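Enoyl-CoA hydratase/isomerase (Mycobacterium avium, PDB 3P5M) probably catalyses hydration or isomerisation of enoyl-CoA thioesters as a crotonase-superfamily enzyme of six chains. Local coordinates at residues G14-I19 against S193-P198; G67-G72 against V132-D137; G72-A77 against E226-L231; R83-I88 against A215-V220; P92-A97 against L200-T205. All blocks are in the same frame, centred on the assembly; numbering follows the deposited sequence.

Contact 1: residues G14-I19 against S193-P198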
# COMPACT_ATOMS: atom_id res chain seq x y z
N GLY B 14 -7.58 4.86 38.27
CA GLY B 14 -7.37 3.43 38.47
C GLY B 14 -5.88 3.15 38.49
O GLY B 14 -5.13 3.81 39.20
N ALA B 15 -5.44 2.22 37.66
CA ALA B 15 -4.02 1.91 37.59
C ALA B 15 -3.25 2.78 36.58
O ALA B 15 -2.07 2.55 36.33
CB ALA B 15 -3.83 0.45 37.30
N VAL B 16 -3.91 3.79 36.04
CA VAL B 16 -3.28 4.68 35.06
C VAL B 16 -2.96 6.04 35.66
O VAL B 16 -3.84 6.66 36.30
CB VAL B 16 -4.20 4.92 33.81
CG1 VAL B 16 -3.58 5.95 32.85
CG2 VAL B 16 -4.54 3.61 33.09
N LEU B 17 -1.73 6.52 35.44
CA LEU B 17 -1.38 7.89 35.78
C LEU B 17 -1.59 8.72 34.52
O LEU B 17 -0.90 8.50 33.52
CB LEU B 17 0.09 8.05 36.23
CG LEU B 17 0.55 9.45 36.66
CD1 LEU B 17 -0.21 9.93 37.91
CD2 LEU B 17 2.07 9.51 36.93
N ARG B 18 -2.53 9.67 34.57
CA ARG B 18 -2.75 10.58 33.43
C ARG B 18 -1.99 11.90 33.59
O ARG B 18 -2.25 12.68 34.51
CB ARG B 18 -4.23 10.85 33.18
CG ARG B 18 -5.09 9.62 33.07
CD ARG B 18 -6.58 9.97 33.01
NE ARG B 18 -7.33 8.86 32.42
CZ ARG B 18 -7.71 8.79 31.15
NH1 ARG B 18 -7.46 9.77 30.30
NH2 ARG B 18 -8.37 7.72 30.73
N ILE B 19 -1.08 12.14 32.67
CA ILE B 19 -0.32 13.37 32.65
C ILE B 19 -0.81 14.11 31.41
O ILE B 19 -0.66 13.60 30.29
CB ILE B 19 1.20 13.11 32.56
CG1 ILE B 19 1.66 12.17 33.70
CG2 ILE B 19 1.94 14.44 32.48
CD1 ILE B 19 3.17 12.17 34.00
N SER B 193 -6.10 -2.23 28.47
CA SER B 193 -5.42 -3.51 28.32
C SER B 193 -3.96 -3.53 28.85
O SER B 193 -3.55 -4.46 29.57
CB SER B 193 -5.47 -3.96 26.88
OG SER B 193 -4.47 -4.94 26.74
N VAL B 194 -3.19 -2.52 28.49
CA VAL B 194 -1.83 -2.30 28.97
C VAL B 194 -1.74 -2.14 30.53
O VAL B 194 -0.98 -2.85 31.18
CB VAL B 194 -1.20 -1.11 28.20
CG1 VAL B 194 0.12 -0.68 28.77
CG2 VAL B 194 -1.02 -1.52 26.77
N SER B 195 -2.56 -1.24 31.10
CA SER B 195 -2.65 -1.05 32.56
C SER B 195 -3.16 -2.29 33.31
O SER B 195 -3.00 -2.37 34.51
CB SER B 195 -3.53 0.17 32.90
OG SER B 195 -4.89 -0.07 32.61
N GLY B 196 -3.75 -3.26 32.59
CA GLY B 196 -4.15 -4.53 33.18
C GLY B 196 -3.18 -5.67 32.87
O GLY B 196 -3.37 -6.84 33.30
N GLY B 197 -2.12 -5.33 32.14
CA GLY B 197 -1.08 -6.27 31.75
C GLY B 197 0.01 -6.61 32.78
O GLY B 197 0.04 -6.07 33.89
N PRO B 198 0.88 -7.54 32.42
CA PRO B 198 1.98 -7.98 33.28
C PRO B 198 3.08 -6.92 33.43
O PRO B 198 4.12 -7.01 32.80
CB PRO B 198 2.48 -9.22 32.56
CG PRO B 198 2.18 -8.92 31.11
CD PRO B 198 0.81 -8.34 31.18
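The flat group in this contact is the peptide carbonyl of S195: A15 CB lies 4.1 Å from S195 O, displaced to one face of the peptide plane. The other part is aliphatic. V16 CG2 meets S195 CB at 3.6 Å and S195 OG at 3.7 Å, so one methyl spans the start and the tip of the serine side chain. The torsion of V16 (chi1 175°) sets that branch anti to the carbonyl carbon and beside the backbone N, which makes CG2 the methyl that meets S195. In S195 the hydroxyl occupies the crowded position between backbone N and carbonyl carbon (chi1 70°). It is turned back along its own helix, where L191 O and R192 O are its hydrogen-bond partners. A15 belongs to the turn between strands 8-13 and 16-21, V16 begins the second strand, and S195 lies toward the C-terminal end of the helix that begins at 183. Behind them, V16 also packs on L55 and S195 on A53, both of strand 53-58. Chemically the contact is van der Waals in character: the serine's polar end is satisfied within its helix, leaving CB, with OG beside it, against a valine methyl where the strand begins.

Contact 2: residues G67-G72 against V132-D137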
# COMPACT_ATOMS: atom_id res chain seq x y z
N GLY B 67 9.13 23.41 21.82
CA GLY B 67 9.79 24.50 22.52
C GLY B 67 9.15 25.85 22.27
O GLY B 67 8.92 26.25 21.13
N ASP B 68 8.86 26.53 23.37
CA ASP B 68 8.27 27.87 23.41
C ASP B 68 8.96 28.97 22.56
O ASP B 68 8.29 29.81 21.97
CB ASP B 68 8.27 28.32 24.88
CG ASP B 68 7.08 29.14 25.25
OD1 ASP B 68 6.46 29.72 24.33
OD2 ASP B 68 6.73 29.18 26.45
N LEU B 69 10.29 28.94 22.52
CA LEU B 69 11.11 30.03 21.95
C LEU B 69 11.08 31.36 22.78
O LEU B 69 11.54 32.42 22.33
CB LEU B 69 10.84 30.24 20.44
CG LEU B 69 11.23 29.15 19.43
CD1 LEU B 69 11.66 29.80 18.11
CD2 LEU B 69 12.33 28.17 19.90
N THR B 70 10.58 31.25 24.01
CA THR B 70 10.65 32.30 25.02
C THR B 70 11.67 31.89 26.11
O THR B 70 12.20 30.80 26.08
CB THR B 70 9.27 32.53 25.70
OG1 THR B 70 8.97 31.42 26.56
CG2 THR B 70 8.14 32.72 24.66
N GLY B 71 11.95 32.76 27.07
CA GLY B 71 12.75 32.34 28.22
C GLY B 71 14.24 32.53 28.12
O GLY B 71 14.90 32.78 29.14
N GLY B 72 14.80 32.39 26.90
CA GLY B 72 16.25 32.55 26.67
C GLY B 72 17.13 31.56 27.43
O GLY B 72 18.35 31.72 27.53
N VAL B 132 12.90 27.93 11.58
CA VAL B 132 13.47 29.09 12.28
C VAL B 132 14.98 28.99 12.40
O VAL B 132 15.59 29.79 13.11
CB VAL B 132 12.81 29.39 13.68
CG1 VAL B 132 11.31 29.66 13.53
CG2 VAL B 132 13.02 28.25 14.67
N GLY B 133 15.58 27.99 11.74
CA GLY B 133 17.03 27.84 11.70
C GLY B 133 17.63 27.06 12.86
O GLY B 133 18.83 27.17 13.12
N LEU B 134 16.79 26.28 13.53
CA LEU B 134 17.22 25.43 14.64
C LEU B 134 17.16 23.96 14.23
O LEU B 134 16.63 23.63 13.18
CB LEU B 134 16.34 25.67 15.87
CG LEU B 134 16.36 27.09 16.46
CD1 LEU B 134 15.56 27.13 17.77
CD2 LEU B 134 17.81 27.57 16.70
N MET B 135 17.70 23.08 15.06
CA MET B 135 17.88 21.67 14.74
C MET B 135 17.01 20.84 15.68
O MET B 135 16.46 21.39 16.66
CB MET B 135 19.35 21.28 14.92
CG MET B 135 19.72 21.11 16.40
SD MET B 135 21.43 20.65 16.65
CE MET B 135 21.43 19.00 16.00
N PRO B 136 16.85 19.52 15.40
CA PRO B 136 15.98 18.67 16.24
C PRO B 136 16.55 18.61 17.65
O PRO B 136 17.75 18.79 17.83
CB PRO B 136 16.04 17.31 15.54
CG PRO B 136 16.23 17.68 14.07
CD PRO B 136 17.19 18.85 14.12
N ASP B 137 15.68 18.39 18.64
CA ASP B 137 16.10 18.25 20.05
C ASP B 137 15.37 17.09 20.77
O ASP B 137 14.60 16.34 20.15
CB ASP B 137 15.86 19.55 20.82
CG ASP B 137 14.40 19.92 20.88
OD1 ASP B 137 13.51 19.07 20.57
OD2 ASP B 137 14.12 21.07 21.24
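L69 drives this contact, its two methyls dividing between two residues of the other loop. L69 CD1 and V132 CG2 point at each other tip to tip, 4.0 Å apart. L69 CD2 and L134 CD1 are also 4.0 Å apart, but there the two leucines run past one another in opposite directions. The fork at L69 therefore straddles the V132 and L134 tips, with the intervening G133 adding no side chain. Torsions account for the reach. L134 sends CG anti to its carbonyl carbon, and with chi2 at -174° CD1 is the extended end of the chain. L69 likewise holds CG anti to its carbonyl carbon and beside the backbone N, which places the forked end between the two partners. L69 is the exposed member of the group, while L134 is buried. Behind the second loop, V132 packs on F244 and L134 on F237, both of helix 235-245, so the residues that L69 meets are themselves in contact with that helix. Further along the same loop, M135 and P136 pack on T205 of the third subunit. Neither segment contains regular helix or strand. In the crotonase fold, loops equivalent to these, a Gly-Gly-Asp-Leu turn ahead of a helix and a Gly-Leu-Met-Pro-Asp stretch, commonly border the acyl-thioester pocket, and the geometry here is consistent with that placement.

Contact 3: residues G72-A77 against E226-L231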
# COMPACT_ATOMS: atom_id res chain seq x y z
N GLY B 72 14.80 32.39 26.90
CA GLY B 72 16.25 32.55 26.67
C GLY B 72 17.13 31.56 27.43
O GLY B 72 18.35 31.72 27.53
N ASP B 73 16.50 30.51 27.93
CA ASP B 73 17.15 29.51 28.74
C ASP B 73 17.56 28.31 27.84
O ASP B 73 17.03 27.21 28.00
CB ASP B 73 16.14 29.07 29.83
CG ASP B 73 16.71 28.02 30.78
OD1 ASP B 73 17.93 28.10 31.08
OD2 ASP B 73 15.96 27.12 31.20
N THR B 74 18.48 28.51 26.89
CA THR B 74 18.67 27.51 25.81
C THR B 74 19.24 26.19 26.31
O THR B 74 18.70 25.12 26.00
CB THR B 74 19.53 28.02 24.62
OG1 THR B 74 18.82 29.07 23.96
CG2 THR B 74 19.79 26.92 23.59
N ALA B 75 20.32 26.27 27.10
CA ALA B 75 20.98 25.07 27.63
C ALA B 75 20.08 24.42 28.65
O ALA B 75 19.97 23.19 28.70
CB ALA B 75 22.31 25.41 28.25
N GLY B 76 19.42 25.26 29.46
CA GLY B 76 18.44 24.82 30.45
C GLY B 76 17.27 24.02 29.87
O GLY B 76 16.92 22.97 30.37
N ALA B 77 16.66 24.55 28.82
CA ALA B 77 15.52 23.92 28.16
C ALA B 77 15.95 22.61 27.51
O ALA B 77 15.27 21.60 27.62
CB ALA B 77 14.94 24.85 27.10
N GLU B 226 24.61 20.94 22.27
CA GLU B 226 25.69 21.83 21.79
C GLU B 226 25.32 22.59 20.51
O GLU B 226 25.62 23.78 20.36
CB GLU B 226 27.00 21.07 21.55
CG GLU B 226 28.13 21.98 21.19
CD GLU B 226 29.43 21.28 20.95
OE1 GLU B 226 29.60 20.14 21.43
OE2 GLU B 226 30.29 21.87 20.28
N GLY B 227 24.71 21.86 19.56
CA GLY B 227 24.26 22.44 18.31
C GLY B 227 23.23 23.54 18.50
O GLY B 227 23.34 24.61 17.89
N GLN B 228 22.22 23.30 19.34
CA GLN B 228 21.21 24.33 19.58
C GLN B 228 21.81 25.59 20.19
O GLN B 228 21.47 26.68 19.80
CB GLN B 228 20.04 23.81 20.45
CG GLN B 228 18.72 24.50 20.12
CD GLN B 228 18.13 23.92 18.81
OE1 GLN B 228 18.68 24.14 17.72
NE2 GLN B 228 17.07 23.13 18.93
N LEU B 229 22.74 25.41 21.14
CA LEU B 229 23.52 26.53 21.69
C LEU B 229 24.24 27.35 20.64
O LEU B 229 24.25 28.57 20.71
CB LEU B 229 24.53 26.01 22.73
CG LEU B 229 23.95 25.77 24.13
CD1 LEU B 229 25.00 25.06 25.02
CD2 LEU B 229 23.43 27.09 24.76
N ALA B 230 24.86 26.68 19.68
CA ALA B 230 25.54 27.39 18.61
C ALA B 230 24.53 28.03 17.65
O ALA B 230 24.75 29.14 17.15
CB ALA B 230 26.45 26.47 17.87
N LEU B 231 23.42 27.34 17.40
CA LEU B 231 22.44 27.80 16.39
C LEU B 231 21.68 29.05 16.79
O LEU B 231 21.42 29.90 15.95
CB LEU B 231 21.49 26.68 15.95
CG LEU B 231 22.12 25.58 15.08
CD1 LEU B 231 21.03 24.54 14.73
CD2 LEU B 231 22.76 26.14 13.84
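T74 meets L229 from CB outward. T74 CB already lies 4.0 Å from L229 CD2. The branch then divides: OG1 stands beside the T74 backbone N, and CG2, anti to that N and beside the carbonyl carbon, is the methyl that enters the contact. T74 CG2 touches L229 CD2 at 3.8 Å, its nearest partner. Past that methyl it reaches the helix backbone, 4.1 Å from L229 N and 4.2 Å from Q228 O, and it also lies 4.4 Å from Q228 CG. The threonine and leucine side chains slide by each other in opposite directions. L229 CD2 also reaches A75, 4.0 Å from A75 CB. One leucine methyl thus bears on two successive residues. Q228 starts toward T74 but its amide leads off to the loop at M135, whose O accepts a hydrogen bond from Q228 NE2. In the fold, the first turn of helix 74-90, with D73 at its N-cap and D73 OD2 tied to T32 OG1, sits against the last turn of helix 217-231. T74 also packs on V232 just beyond that turn, while E226 and A230, on the same final turns, pack on W204 of the third subunit.

Contact 4: residues R83-I88 against A215-V220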
# COMPACT_ATOMS: atom_id res chain seq x y z
N ARG B 83 16.04 15.28 29.60
CA ARG B 83 15.74 14.44 30.76
C ARG B 83 14.32 13.90 30.73
O ARG B 83 14.08 12.81 31.25
CB ARG B 83 16.05 15.18 32.08
CG ARG B 83 17.57 15.10 32.49
CD ARG B 83 18.11 16.44 33.05
NE ARG B 83 17.00 17.21 33.62
CZ ARG B 83 17.08 18.47 34.04
NH1 ARG B 83 18.26 19.10 34.00
NH2 ARG B 83 15.99 19.09 34.52
N VAL B 84 13.37 14.63 30.13
CA VAL B 84 11.99 14.11 29.98
C VAL B 84 12.03 12.84 29.15
O VAL B 84 11.48 11.81 29.54
CB VAL B 84 11.04 15.16 29.34
CG1 VAL B 84 9.71 14.53 28.93
CG2 VAL B 84 10.79 16.34 30.33
N VAL B 85 12.73 12.90 28.03
CA VAL B 85 12.80 11.76 27.11
C VAL B 85 13.49 10.56 27.79
O VAL B 85 13.03 9.43 27.68
CB VAL B 85 13.50 12.14 25.78
CG1 VAL B 85 13.84 10.86 24.97
CG2 VAL B 85 12.62 13.15 25.00
N ARG B 86 14.59 10.82 28.48
CA ARG B 86 15.28 9.75 29.19
C ARG B 86 14.42 9.12 30.27
O ARG B 86 14.37 7.91 30.35
CB ARG B 86 16.64 10.19 29.73
CG ARG B 86 17.35 9.08 30.56
CD ARG B 86 17.66 7.74 29.79
NE ARG B 86 18.81 7.85 28.90
CZ ARG B 86 19.37 6.84 28.23
NH1 ARG B 86 18.92 5.59 28.36
NH2 ARG B 86 20.41 7.07 27.42
N ALA B 87 13.72 9.93 31.06
CA ALA B 87 12.79 9.43 32.09
C ALA B 87 11.66 8.53 31.55
O ALA B 87 11.30 7.50 32.16
CB ALA B 87 12.21 10.61 32.87
N ILE B 88 11.06 8.91 30.42
CA ILE B 88 10.05 8.06 29.81
C ILE B 88 10.67 6.72 29.34
O ILE B 88 10.13 5.66 29.61
CB ILE B 88 9.34 8.76 28.60
CG1 ILE B 88 8.48 9.95 29.07
CG2 ILE B 88 8.48 7.80 27.87
CD1 ILE B 88 8.29 11.07 27.96
N ALA B 215 21.46 3.01 22.58
CA ALA B 215 22.87 3.15 22.95
C ALA B 215 23.38 4.57 22.64
O ALA B 215 24.21 5.09 23.38
CB ALA B 215 23.74 2.08 22.29
N GLU B 216 22.88 5.20 21.58
CA GLU B 216 23.38 6.53 21.22
C GLU B 216 22.51 7.68 21.76
O GLU B 216 22.79 8.83 21.44
CB GLU B 216 23.57 6.67 19.69
CG GLU B 216 24.34 5.50 19.04
CD GLU B 216 25.70 5.32 19.68
OE1 GLU B 216 26.28 6.34 20.09
OE2 GLU B 216 26.17 4.18 19.82
N LEU B 217 21.45 7.38 22.53
CA LEU B 217 20.57 8.47 22.99
C LEU B 217 21.36 9.57 23.69
O LEU B 217 21.26 10.73 23.32
CB LEU B 217 19.41 7.98 23.90
CG LEU B 217 18.36 9.03 24.33
CD1 LEU B 217 17.71 9.77 23.14
CD2 LEU B 217 17.24 8.37 25.20
N GLU B 218 22.15 9.22 24.70
CA GLU B 218 22.89 10.25 25.44
C GLU B 218 23.89 11.04 24.57
O GLU B 218 23.81 12.28 24.54
CB GLU B 218 23.56 9.65 26.70
CG GLU B 218 23.78 10.64 27.84
CD GLU B 218 24.54 10.03 29.01
OE1 GLU B 218 25.61 9.42 28.80
OE2 GLU B 218 24.07 10.15 30.15
N PRO B 219 24.84 10.35 23.87
CA PRO B 219 25.77 11.16 23.05
C PRO B 219 25.04 12.05 22.01
O PRO B 219 25.48 13.17 21.73
CB PRO B 219 26.62 10.11 22.29
CG PRO B 219 26.25 8.79 22.79
CD PRO B 219 25.18 8.92 23.86
N VAL B 220 23.94 11.55 21.45
CA VAL B 220 23.20 12.32 20.46
C VAL B 220 22.53 13.54 21.11
O VAL B 220 22.54 14.62 20.53
CB VAL B 220 22.17 11.48 19.65
CG1 VAL B 220 21.25 12.39 18.84
CG2 VAL B 220 22.88 10.51 18.74
O HOH W 1 22.51 6.61 25.70
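Helix 74-90 packs here against the first turn of helix 217-231, a contact joining a core helix to the C-terminal helical region of the crotonase fold, with R86 and L217 as its main partners. R86 first leaves its helix with CG anti to the backbone N, then folds at chi2 (60°) and chi3 (77°), and that double bend lays the guanidinium over L217. L217 CD2 sits 3.9 Å above the guanidinium plane on one face, shifted toward the rim, and is 4.0 Å from R86 CZ. R86 NH2 travels further along the leucine, to 3.8 Å from L217 CB, as the two side chains run past each other in opposite directions. From the preceding residue, V85 CG1 approaches the same L217 CD2 at 4.2 Å; V85 itself rests on F106 and A113 of helix 106-113. At the guanidinium edge, in its plane, lies a water. It accepts a weak hydrogen bond from R86 NH2 and a second from E218 N at 2.8 Å, and it donates to A215 O at 3.3 Å. A backbone N-H of the first helical turn is thereby bridged both to the preceding loop and to the opposite helix. R86 NH2 and E218 OE2 remain 5.5 Å apart, so their opposite charges probably attract only at a distance. The contact therefore combines two chemistries on a single arginine: its flat face is used as an apolar surface for a leucine methyl, while its in-plane N-H works weakly through water, with no direct ion pair between the segments.

Contact 5: residues P92-A97 against L200-T205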
# COMPACT_ATOMS: atom_id res chain seq x y z
N PRO B 92 10.31 1.90 34.35
CA PRO B 92 10.02 0.47 34.10
C PRO B 92 8.51 0.16 34.04
O PRO B 92 8.04 -0.90 34.51
CB PRO B 92 10.76 -0.26 35.25
CG PRO B 92 10.85 0.73 36.34
CD PRO B 92 11.01 2.10 35.64
N LYS B 93 7.78 1.07 33.41
CA LYS B 93 6.34 0.94 33.24
C LYS B 93 5.94 1.51 31.89
O LYS B 93 6.58 2.47 31.40
CB LYS B 93 5.62 1.70 34.35
CG LYS B 93 5.79 1.08 35.73
CD LYS B 93 5.15 1.90 36.86
CE LYS B 93 5.47 1.29 38.25
NZ LYS B 93 4.63 1.87 39.35
N PRO B 94 4.93 0.92 31.26
CA PRO B 94 4.55 1.39 29.93
C PRO B 94 4.00 2.83 29.94
O PRO B 94 3.26 3.21 30.85
CB PRO B 94 3.47 0.39 29.49
CG PRO B 94 3.00 -0.25 30.79
CD PRO B 94 4.18 -0.29 31.66
N VAL B 95 4.42 3.61 28.95
CA VAL B 95 4.03 5.03 28.81
C VAL B 95 3.37 5.12 27.44
O VAL B 95 3.99 4.75 26.42
CB VAL B 95 5.27 5.98 28.85
CG1 VAL B 95 4.86 7.44 28.75
CG2 VAL B 95 6.08 5.78 30.15
N ILE B 96 2.11 5.58 27.42
CA ILE B 96 1.36 5.72 26.19
C ILE B 96 1.10 7.18 25.86
O ILE B 96 0.57 7.92 26.69
CB ILE B 96 0.03 4.91 26.25
CG1 ILE B 96 0.35 3.43 26.34
CG2 ILE B 96 -0.88 5.16 25.03
CD1 ILE B 96 -0.34 2.82 27.45
N ALA B 97 1.48 7.58 24.65
CA ALA B 97 1.11 8.89 24.13
C ALA B 97 -0.21 8.79 23.34
O ALA B 97 -0.31 8.05 22.38
CB ALA B 97 2.25 9.47 23.26
N LEU B 200 5.53 -6.05 35.34
CA LEU B 200 6.93 -6.37 35.57
C LEU B 200 7.57 -6.90 34.29
O LEU B 200 8.72 -6.55 33.98
CB LEU B 200 7.11 -7.38 36.70
CG LEU B 200 6.60 -6.88 38.08
CD1 LEU B 200 6.64 -7.99 39.16
CD2 LEU B 200 7.37 -5.67 38.58
N ALA B 201 6.81 -7.72 33.56
CA ALA B 201 7.23 -8.19 32.24
C ALA B 201 7.45 -7.06 31.25
O ALA B 201 8.41 -7.11 30.49
CB ALA B 201 6.26 -9.27 31.66
N PHE B 202 6.53 -6.08 31.25
CA PHE B 202 6.63 -4.87 30.45
C PHE B 202 7.90 -4.09 30.79
O PHE B 202 8.59 -3.62 29.90
CB PHE B 202 5.39 -3.97 30.60
CG PHE B 202 4.11 -4.54 29.98
CD1 PHE B 202 4.17 -5.52 28.97
CD2 PHE B 202 2.85 -4.06 30.36
CE1 PHE B 202 2.99 -6.05 28.38
CE2 PHE B 202 1.66 -4.57 29.77
CZ PHE B 202 1.74 -5.56 28.75
N GLY B 203 8.20 -3.96 32.09
CA GLY B 203 9.41 -3.24 32.51
C GLY B 203 10.70 -3.93 32.07
O GLY B 203 11.65 -3.27 31.64
N TRP B 204 10.76 -5.25 32.19
CA TRP B 204 11.89 -6.01 31.65
C TRP B 204 12.03 -5.95 30.13
O TRP B 204 13.15 -5.74 29.62
CB TRP B 204 11.84 -7.47 32.10
CG TRP B 204 12.45 -7.66 33.43
CD1 TRP B 204 11.80 -7.84 34.62
CD2 TRP B 204 13.85 -7.65 33.75
NE1 TRP B 204 12.71 -7.99 35.65
CE2 TRP B 204 13.97 -7.86 35.14
CE3 TRP B 204 15.02 -7.50 32.99
CZ2 TRP B 204 15.20 -7.94 35.79
CZ3 TRP B 204 16.24 -7.57 33.64
CH2 TRP B 204 16.32 -7.80 35.01
N THR B 205 10.92 -6.13 29.41
CA THR B 205 10.86 -5.89 27.96
C THR B 205 11.40 -4.50 27.59
O THR B 205 12.20 -4.38 26.66
CB THR B 205 9.43 -6.02 27.45
OG1 THR B 205 8.94 -7.33 27.72
CG2 THR B 205 9.34 -5.72 25.95
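Apolar packing comes from P94 and F202. P94 CG approaches F202 CD2 at 3.8 Å, and P94 CD lies 4.0 Å from F202 CB, so the proline ring spans the root and one ortho carbon of the phenylalanine. The two side chains cross at about a right angle. F202 CG lies anti to its carbonyl carbon and beside the backbone N (chi1 -69°), which swings the ring toward P94. Backbone packing forms the second group. P92 O stands 3.4 Å from G203 CA, and the P92 and G203 CA atoms are only 4.1 Å apart; such close passage of the loop over the helix relies on G203 having no side chain, since P92 O occupies the space where one would begin. Hydrogen bonding, the third group, stays inside the helix. A201 O takes T205 OG1 at 2.8 Å as well as the helical T205 N, the two coming from opposite faces of its plane. The hydroxyl lies above the carbonyl plane (C=O...O angle 139°), tying the threonine back to its own helix. Outside the pair, K93 O accepts from K206 NZ, a further link between the loop and helix 199-213. The P92-P94 loop leads into strand 95-99, between strands 53-58 and 116-119 of the main sheet, and P94 also meets V194 of helix 183-195. Helix 199-213 also packs on the second subunit, W204 meeting G227 of that chain.

Contacts 1 and 5 form one end of the chain, their centres 10 Å apart, and meet directly: G197 CA lies 3.8 Å from F202 CE2. Contacts 2 and 3 form the other end, 8 Å apart by centres, sharing G72 and packed together where M135 SD lies 3.7 Å from G227 CA. The centres of contacts 1 and 3 are 36 Å apart. Contact 4 lies between, about 17 Å from contact 3 and 16 Å from contact 5 by centres; it uses the same two helices as contact 3 and touches contact 5 through I88 and V95. Contact 2 is the one probably nearest the acyl-CoA pocket, as in crotonase relatives.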